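PDB 7NED: urocanate hydratase from Paenibacillus sp. Soil724D2, which probably hydrates thiourocanate in bacterial ergothioneine catabolism, using bound NAD+ as cofactor, and can hold urocanate in its active site. Local coordinates for residues 41-44 against 45-48; 24-27 against 28-32. All coordinates share one frame; numbering follows the deposited sequence.

In the fold
Following the chain from its N terminus, contact 2 comes first: residues 24-27 and 28-32 are successive turns of helix 17-31 and take it to its C-terminal end. A short connection then leads into strand 40-42, where contact 1 opens; residues 41-44 and 45-48 fold back on each other and close a tight hairpin beside NAD and urocanate. The two contacts lie in series, neither nesting nor crossing, with centres about 12 Å apart. They touch directly: Ala48 CB packs 3.9 Å from Leu30 CD2 and also meets Val29 and Leu26, while Val41 lies against Val29. The hairpin is thereby seated on the last turns of the helix.

Contact 1. Residues 41-44 against 45-48. With NAD (nicotinamide-adenine-dinucleotide), chain C; URO ((2E)-3-(1H-imidazol-4-yl)acrylic acid), chain B.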
ATOM      1  N   VAL A  41       9.125 -20.924  -0.796  1.00 16.07           N
ATOM      2  CA  VAL A  41       9.090 -21.170  -2.237  1.00 16.46           C
ATOM      3  C   VAL A  41      10.431 -20.833  -2.895  1.00 18.50           C
ATOM      4  O   VAL A  41      10.978 -21.632  -3.667  1.00 19.50           O
ATOM      5  CB  VAL A  41       7.919 -20.389  -2.876  1.00 13.97           C
ATOM      6  CG1 VAL A  41       7.859 -20.645  -4.395  1.00 15.37           C
ATOM      7  CG2 VAL A  41       6.591 -20.773  -2.188  1.00 14.47           C
ATOM      8  N   TYR A  42      11.007 -19.671  -2.589  1.00 16.16           N
ATOM      9  CA  TYR A  42      12.242 -19.261  -3.236  1.00 15.30           C
ATOM     10  C   TYR A  42      12.824 -18.085  -2.457  1.00 17.68           C
ATOM     11  O   TYR A  42      12.256 -17.637  -1.442  1.00 17.78           O
ATOM     12  CB  TYR A  42      11.978 -18.945  -4.716  1.00 18.07           C
ATOM     13  CG  TYR A  42      11.235 -17.656  -4.978  1.00 20.08           C
ATOM     14  CD1 TYR A  42       9.876 -17.560  -4.791  1.00 17.26           C
ATOM     15  CD2 TYR A  42      11.919 -16.531  -5.411  1.00 23.71           C
ATOM     16  CE1 TYR A  42       9.180 -16.356  -5.059  1.00 18.15           C
ATOM     17  CE2 TYR A  42      11.260 -15.337  -5.656  1.00 23.11           C
ATOM     18  CZ  TYR A  42       9.874 -15.268  -5.475  1.00 20.08           C
ATOM     19  OH  TYR A  42       9.213 -14.103  -5.744  1.00 21.36           O
ATOM     20  N   ALA A  43      13.977 -17.598  -2.912  1.00 15.56           N
ATOM     21  CA  ALA A  43      14.567 -16.371  -2.349  1.00 16.35           C
ATOM     22  C   ALA A  43      14.769 -16.477  -0.836  1.00 15.91           C
ATOM     23  O   ALA A  43      14.598 -15.503  -0.084  1.00 18.01           O
ATOM     24  CB  ALA A  43      13.724 -15.154  -2.696  1.00 15.71           C
ATOM     25  N   ALA A  44      15.101 -17.681  -0.381  1.00 17.02           N
ATOM     26  CA  ALA A  44      15.593 -17.960   0.969  1.00 19.60           C
ATOM     27  C   ALA A  44      14.489 -17.976   2.015  1.00 19.11           C
ATOM     28  O   ALA A  44      14.475 -18.839   2.905  1.00 20.08           O
ATOM     29  CB  ALA A  44      16.668 -16.953   1.393  1.00 21.83           C
ATOM     30  N   LEU A  45      13.567 -17.016   1.949  1.00 18.80           N
ATOM     31  CA  LEU A  45      12.516 -17.006   2.961  1.00 18.75           C
ATOM     32  C   LEU A  45      11.182 -16.492   2.415  1.00 18.77           C
ATOM     33  O   LEU A  45      10.320 -16.091   3.206  1.00 17.87           O
ATOM     34  CB  LEU A  45      12.979 -16.195   4.172  1.00 19.61           C
ATOM     35  CG  LEU A  45      13.053 -14.678   3.995  1.00 21.13           C
ATOM     36  CD1 LEU A  45      13.153 -14.011   5.401  1.00 24.07           C
ATOM     37  CD2 LEU A  45      14.250 -14.231   3.098  1.00 19.30           C
ATOM     38  N   ALA A  46      10.975 -16.539   1.098  1.00 16.88           N
ATOM     39  CA  ALA A  46       9.696 -16.139   0.526  1.00 16.19           C
ATOM     40  C   ALA A  46       8.726 -17.292   0.714  1.00 18.43           C
ATOM     41  O   ALA A  46       8.953 -18.380   0.199  1.00 15.68           O
ATOM     42  CB  ALA A  46       9.847 -15.771  -0.944  1.00 15.66           C
ATOM     43  N   LYS A  47       7.656 -17.068   1.468  1.00 15.79           N
ATOM     44  CA  LYS A  47       6.818 -18.168   1.904  1.00 16.39           C
ATOM     45  C   LYS A  47       5.452 -18.125   1.236  1.00 18.83           C
ATOM     46  O   LYS A  47       4.919 -17.052   0.917  1.00 18.17           O
ATOM     47  CB  LYS A  47       6.675 -18.112   3.429  1.00 19.64           C
ATOM     48  CG  LYS A  47       7.987 -18.432   4.159  1.00 20.57           C
ATOM     49  CD  LYS A  47       7.758 -18.644   5.639  1.00 24.55           C
ATOM     50  CE  LYS A  47       8.979 -19.190   6.363  1.00 26.76           C
ATOM     51  NZ  LYS A  47       8.632 -20.374   7.233  1.00 32.75           N
ATOM     52  N   ALA A  48       4.865 -19.301   1.081  1.00 15.36           N
ATOM     53  CA  ALA A  48       3.551 -19.421   0.474  1.00 15.35           C
ATOM     54  C   ALA A  48       2.423 -19.125   1.441  1.00 16.86           C
ATOM     55  O   ALA A  48       1.297 -18.881   0.992  1.00 15.85           O
ATOM     56  CB  ALA A  48       3.370 -20.835  -0.080  1.00 15.35           C
TER
HETATM   57  PA  NAD C 702      17.490 -18.907  -3.389  1.00 17.81           P
HETATM   58  O1A NAD C 702      17.819 -18.511  -1.952  1.00 19.66           O
HETATM   59  O2A NAD C 702      16.648 -20.047  -3.801  1.00 21.25           O
HETATM   60  O5B NAD C 702      19.010 -19.379  -3.971  1.00 20.62           O
HETATM   61  C5B NAD C 702      20.044 -18.566  -3.586  1.00 17.30           C
HETATM   62  C4B NAD C 702      21.349 -19.399  -3.983  1.00 18.90           C
HETATM   63  O4B NAD C 702      22.536 -18.745  -3.632  0.89 17.75           O
HETATM   64  C3B NAD C 702      21.234 -20.688  -3.107  1.00 20.33           C
HETATM   65  O3B NAD C 702      21.397 -21.798  -3.889  1.00 22.07           O
HETATM   66  C2B NAD C 702      22.422 -20.524  -2.111  1.00 20.75           C
HETATM   67  O2B NAD C 702      23.070 -21.712  -1.836  1.00 21.27           O
HETATM   68  C1B NAD C 702      23.376 -19.729  -2.998  0.93 16.27           C
HETATM   69  N9A NAD C 702      24.359 -18.927  -2.270  1.00 17.75           N
HETATM   70  C8A NAD C 702      24.215 -18.202  -1.091  1.00 20.48           C
HETATM   71  N7A NAD C 702      25.315 -17.597  -0.719  1.00 19.39           N
HETATM   72  C5A NAD C 702      26.236 -17.908  -1.711  1.00 18.68           C
HETATM   73  C6A NAD C 702      27.597 -17.575  -1.892  1.00 20.42           C
HETATM   74  N6A NAD C 702      28.252 -16.781  -1.016  0.94 20.45           N
HETATM   75  N1A NAD C 702      28.269 -18.036  -2.984  0.98 21.10           N
HETATM   76  C2A NAD C 702      27.568 -18.851  -3.811  1.00 19.42           C
HETATM   77  N3A NAD C 702      26.287 -19.251  -3.767  1.00 19.51           N
HETATM   78  C4A NAD C 702      25.646 -18.757  -2.687  0.77 18.71           C
HETATM   79  O3  NAD C 702      17.237 -17.480  -3.985  0.87 15.44           O
HETATM   80  PN  NAD C 702      16.571 -17.326  -5.426  1.00 17.80           P
HETATM   81  O1N NAD C 702      15.093 -17.501  -5.614  1.00 18.36           O
HETATM   82  O2N NAD C 702      17.555 -17.874  -6.438  1.00 15.49           O
HETATM   83  O5D NAD C 702      16.706 -15.637  -5.744  1.00 16.71           O
HETATM   84  C5D NAD C 702      18.055 -15.146  -5.656  0.84 17.74           C
HETATM   85  C4D NAD C 702      18.031 -13.649  -5.790  1.00 16.46           C
HETATM   86  O4D NAD C 702      17.251 -13.246  -6.900  1.00 21.77           O
HETATM   87  C3D NAD C 702      17.183 -13.182  -4.495  0.82 18.41           C
HETATM   88  O3D NAD C 702      17.762 -12.032  -3.889  1.00 18.47           O
HETATM   89  C2D NAD C 702      15.778 -12.797  -5.088  1.00 18.79           C
HETATM   90  O2D NAD C 702      15.152 -11.733  -4.496  0.80 19.00           O
HETATM   91  C1D NAD C 702      16.453 -12.215  -6.370  1.00 24.78           C
HETATM   92  N1N NAD C 702      15.578 -11.701  -7.432  1.00 28.54           N
HETATM   93  C2N NAD C 702      14.964 -10.527  -7.041  0.05 24.90           C
HETATM   94  C3N NAD C 702      14.146  -9.825  -7.911  0.44 27.97           C
HETATM   95  C7N NAD C 702      13.464  -8.569  -7.352  0.54 27.19           C
HETATM   96  O7N NAD C 702      13.095  -7.619  -8.043  0.70 27.64           O
HETATM   97  N7N NAD C 702      13.191  -8.549  -5.995  0.79 27.62           N
HETATM   98  C4N NAD C 702      13.998 -10.352  -9.201  0.58 29.33           C
HETATM   99  C5N NAD C 702      14.653 -11.531  -9.557  1.00 27.13           C
HETATM  100  C6N NAD C 702      15.482 -12.212  -8.649  1.00 29.25           C
HETATM  101  OAA URO B 701       9.260 -15.203 -11.423  0.69 21.59           O
HETATM  102  CAI URO B 701       8.941 -15.328 -10.167  0.69 14.42           C
HETATM  103  OAB URO B 701       8.143 -16.088  -9.783  0.69 14.11           O
HETATM  104  CAC URO B 701       9.578 -14.454  -9.169  0.69 25.17           C
HETATM  105  CAD URO B 701      10.459 -13.566  -9.549  0.69 26.90           C
HETATM  106  CAJ URO B 701      10.968 -12.821  -8.459  0.69 25.48           C
HETATM  107  CAF URO B 701      12.083 -12.038  -8.426  0.69 28.08           C
HETATM  108  NAH URO B 701      12.353 -11.628  -7.147  0.69 29.29           N
HETATM  109  CAE URO B 701      11.397 -12.156  -6.417  0.69 24.87           C
HETATM  110  NAG URO B 701      10.537 -12.887  -7.161  0.69 26.80           N
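The chain doubles back between Tyr42 and Ala46, and the end-to-end directions of 41-44 and 45-48 differ by 166°. Val41 N donates to Ala46 O at 2.7 Å, and Ala46 N returns a bond to Tyr42 O at 3.0 Å. At the bend, where Ala43 and Ala44 take positive phi, Leu45 N reaches Ala43 O in a weak bond.

Tyr42 CG stands between the backbone N and the carbonyl carbon (chi1 73°), and the ring is carried on from there. Ala46 CB lies over one face of it, toward the rim, 4.2 Å from Tyr42 CE1. At the ring's edge lie NAD O1N, 3.3 Å from Tyr42 CD2, and the urocanate imidazole. Tyr42 OH comes very near the urocanate ring atom NAG, and its hydrogen bonds are to the backbone nitrogens of Leu122 and Thr123. Ala43 N donates to NAD O1N at 2.9 Å, so this small hairpin presents backbone to the cofactor's diphosphate and a phenol to the substrate pocket.

At the hairpin's open end, Val41 CG2 meets Ala48 CB at 3.8 Å. These two side chains rest on helix 17-31, while Tyr129 stacks on Tyr42 and His258 bonds to Ala43 O, fastening the hairpin to the surrounding loops.

Contact 2. Residues 24-27 against 28-32; sequences RMLE and NVLEN
Asn28 takes up the carbonyl of Arg24, its N lying 2.8 Å from Arg24 O, and its CB sits beside the same oxygen. From there the side chain swings off the helix, CG lying opposite the backbone N (chi1 -171°), and OD1 accepts a hydrogen bond from Leu396 N.

Val29 follows, with Val29 N bonded to Met25 O at 2.9 Å. Each methyl of Val29 rests against a carbonyl oxygen of the preceding turn: Val29 CG1 lies 3.4 Å from Met25 O, and Val29 CG2 lies 3.3 Å from Leu26 O. The valine branches thus lie close against the backbone.

The bond from Leu30 N to Leu26 O is weak, at 3.3 Å. Beside it, Leu26 CD1 and Leu30 CD1 meet at 4.3 Å in a loose apolar contact, and both leucines also pack on Tyr55 of helix 52-64.

Glu31 N bonds to Glu27 O at 2.8 Å. The two acids extend to different partners in the N-terminal segment: Glu27 forms a salt bridge with Arg13 and accepts from Ala7 N, whereas Glu31 pairs with Arg8 and accepts from Ala6 N. Asn32 is the first residue to leave helical geometry, although its N still bonds to Asn28 O.

This is the i to i+4 ladder of an alpha helix with two chemically distinct flanks, one apolar at Leu26 and Leu30, the other acidic at Glu27 and Glu31. Because the carboxylates are buried or partly buried, the charge of the arginines paired with them would be expected to favour their ionised form.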
ATOM      1  N   ARG A  24      -4.762 -25.134  -6.769  1.00 18.25           N
ATOM      2  CA  ARG A  24      -3.662 -25.832  -7.438  1.00 17.49           C
ATOM      3  C   ARG A  24      -2.433 -24.957  -7.584  1.00 17.32           C
ATOM      4  O   ARG A  24      -1.310 -25.468  -7.591  1.00 16.71           O
ATOM      5  CB  ARG A  24      -4.120 -26.335  -8.798  1.00 14.13           C
ATOM      6  CG  ARG A  24      -5.133 -27.443  -8.639  1.00 16.26           C
ATOM      7  CD  ARG A  24      -5.475 -28.082  -9.982  1.00 17.94           C
ATOM      8  NE  ARG A  24      -6.536 -29.074  -9.789  1.00 20.11           N
ATOM      9  CZ  ARG A  24      -6.844 -30.019 -10.680  1.00 21.98           C
ATOM     10  NH1 ARG A  24      -6.179 -30.108 -11.847  1.00 19.30           N
ATOM     11  NH2 ARG A  24      -7.816 -30.872 -10.405  1.00 20.70           N
ATOM     12  N   MET A  25      -2.611 -23.640  -7.759  1.00 14.93           N
ATOM     13  CA  MET A  25      -1.434 -22.782  -7.823  1.00 15.41           C
ATOM     14  C   MET A  25      -0.719 -22.744  -6.476  1.00 15.69           C
ATOM     15  O   MET A  25       0.525 -22.711  -6.405  1.00 13.96           O
ATOM     16  CB  MET A  25      -1.876 -21.383  -8.268  1.00 15.65           C
ATOM     17  CG  MET A  25      -2.246 -21.358  -9.713  1.00 20.15           C
ATOM     18  SD  MET A  25      -2.659 -19.699 -10.159  1.00 28.33           S
ATOM     19  CE  MET A  25      -1.052 -18.972 -10.596  1.00 20.02           C
ATOM     20  N   LEU A  26      -1.486 -22.734  -5.393  1.00 13.80           N
ATOM     21  CA  LEU A  26      -0.875 -22.854  -4.069  1.00 15.82           C
ATOM     22  C   LEU A  26      -0.074 -24.152  -3.954  1.00 19.07           C
ATOM     23  O   LEU A  26       1.098 -24.151  -3.545  1.00 15.46           O
ATOM     24  CB  LEU A  26      -1.955 -22.765  -2.979  1.00 15.05           C
ATOM     25  CG  LEU A  26      -1.549 -23.146  -1.562  1.00 15.23           C
ATOM     26  CD1 LEU A  26      -0.372 -22.307  -1.043  1.00 15.94           C
ATOM     27  CD2 LEU A  26      -2.729 -23.045  -0.609  1.00 17.01           C
ATOM     28  N   GLU A  27      -0.690 -25.271  -4.329  1.00 16.54           N
ATOM     29  CA  GLU A  27       0.022 -26.535  -4.282  1.00 17.60           C
ATOM     30  C   GLU A  27       1.253 -26.482  -5.165  1.00 16.84           C
ATOM     31  O   GLU A  27       2.319 -27.007  -4.804  1.00 17.31           O
ATOM     32  CB  GLU A  27      -0.906 -27.654  -4.725  1.00 17.94           C
ATOM     33  CG  GLU A  27      -2.029 -27.888  -3.743  1.00 17.57           C
ATOM     34  CD  GLU A  27      -3.077 -28.822  -4.281  1.00 19.52           C
ATOM     35  OE1 GLU A  27      -3.332 -28.849  -5.493  1.00 19.95           O
ATOM     36  OE2 GLU A  27      -3.651 -29.568  -3.467  1.00 25.77           O
ATOM     37  N   ASN A  28       1.114 -25.851  -6.335  1.00 17.71           N
ATOM     38  CA  ASN A  28       2.181 -25.833  -7.330  1.00 16.95           C
ATOM     39  C   ASN A  28       3.399 -25.034  -6.860  1.00 19.79           C
ATOM     40  O   ASN A  28       4.537 -25.414  -7.159  1.00 18.74           O
ATOM     41  CB  ASN A  28       1.647 -25.267  -8.649  1.00 16.37           C
ATOM     42  CG  ASN A  28       2.638 -25.419  -9.789  1.00 18.63           C
ATOM     43  OD1 ASN A  28       3.172 -26.519 -10.012  1.00 18.02           O
ATOM     44  ND2 ASN A  28       2.888 -24.319 -10.531  1.00 15.83           N
ATOM     45  N   VAL A  29       3.203 -23.907  -6.151  1.00 16.46           N
ATOM     46  CA  VAL A  29       4.394 -23.192  -5.689  1.00 16.45           C
ATOM     47  C   VAL A  29       5.082 -23.992  -4.589  1.00 16.05           C
ATOM     48  O   VAL A  29       6.299 -23.871  -4.401  1.00 17.09           O
ATOM     49  CB  VAL A  29       4.102 -21.747  -5.216  1.00 16.65           C
ATOM     50  CG1 VAL A  29       3.412 -20.932  -6.312  1.00 13.82           C
ATOM     51  CG2 VAL A  29       3.281 -21.729  -3.929  1.00 15.12           C
ATOM     52  N   LEU A  30       4.329 -24.786  -3.817  1.00 17.54           N
ATOM     53  CA  LEU A  30       4.978 -25.638  -2.823  1.00 18.69           C
ATOM     54  C   LEU A  30       5.680 -26.814  -3.508  1.00 20.17           C
ATOM     55  O   LEU A  30       6.811 -27.176  -3.151  1.00 19.32           O
ATOM     56  CB  LEU A  30       3.953 -26.116  -1.780  1.00 19.58           C
ATOM     57  CG  LEU A  30       3.451 -25.022  -0.816  1.00 17.96           C
ATOM     58  CD1 LEU A  30       2.255 -25.488   0.031  1.00 25.28           C
ATOM     59  CD2 LEU A  30       4.554 -24.531   0.088  1.00 19.47           C
ATOM     60  N   GLU A  31       5.056 -27.362  -4.549  1.00 17.07           N
ATOM     61  CA  GLU A  31       5.691 -28.435  -5.303  1.00 19.52           C
ATOM     62  C   GLU A  31       7.020 -27.979  -5.899  1.00 21.74           C
ATOM     63  O   GLU A  31       8.006 -28.732  -5.890  1.00 20.91           O
ATOM     64  CB  GLU A  31       4.746 -28.935  -6.399  1.00 18.89           C
ATOM     65  CG  GLU A  31       5.366 -30.045  -7.301  1.00 21.34           C
ATOM     66  CD  GLU A  31       4.356 -30.658  -8.264  1.00 22.11           C
ATOM     67  OE1 GLU A  31       3.137 -30.330  -8.171  1.00 22.26           O
ATOM     68  OE2 GLU A  31       4.777 -31.465  -9.128  1.00 22.53           O
ATOM     69  N   ASN A  32       7.064 -26.761  -6.449  1.00 17.79           N
ATOM     70  CA  ASN A  32       8.297 -26.229  -6.999  1.00 20.86           C
ATOM     71  C   ASN A  32       9.135 -25.491  -5.973  1.00 18.65           C
ATOM     72  O   ASN A  32      10.099 -24.825  -6.352  1.00 21.06           O
ATOM     73  CB  ASN A  32       8.001 -25.309  -8.183  1.00 21.38           C
ATOM     74  CG  ASN A  32       7.501 -26.089  -9.389  1.00 24.57           C
ATOM     75  OD1 ASN A  32       7.913 -27.220  -9.592  1.00 28.85           O
ATOM     76  ND2 ASN A  32       6.574 -25.512 -10.145  1.00 21.74           N
TER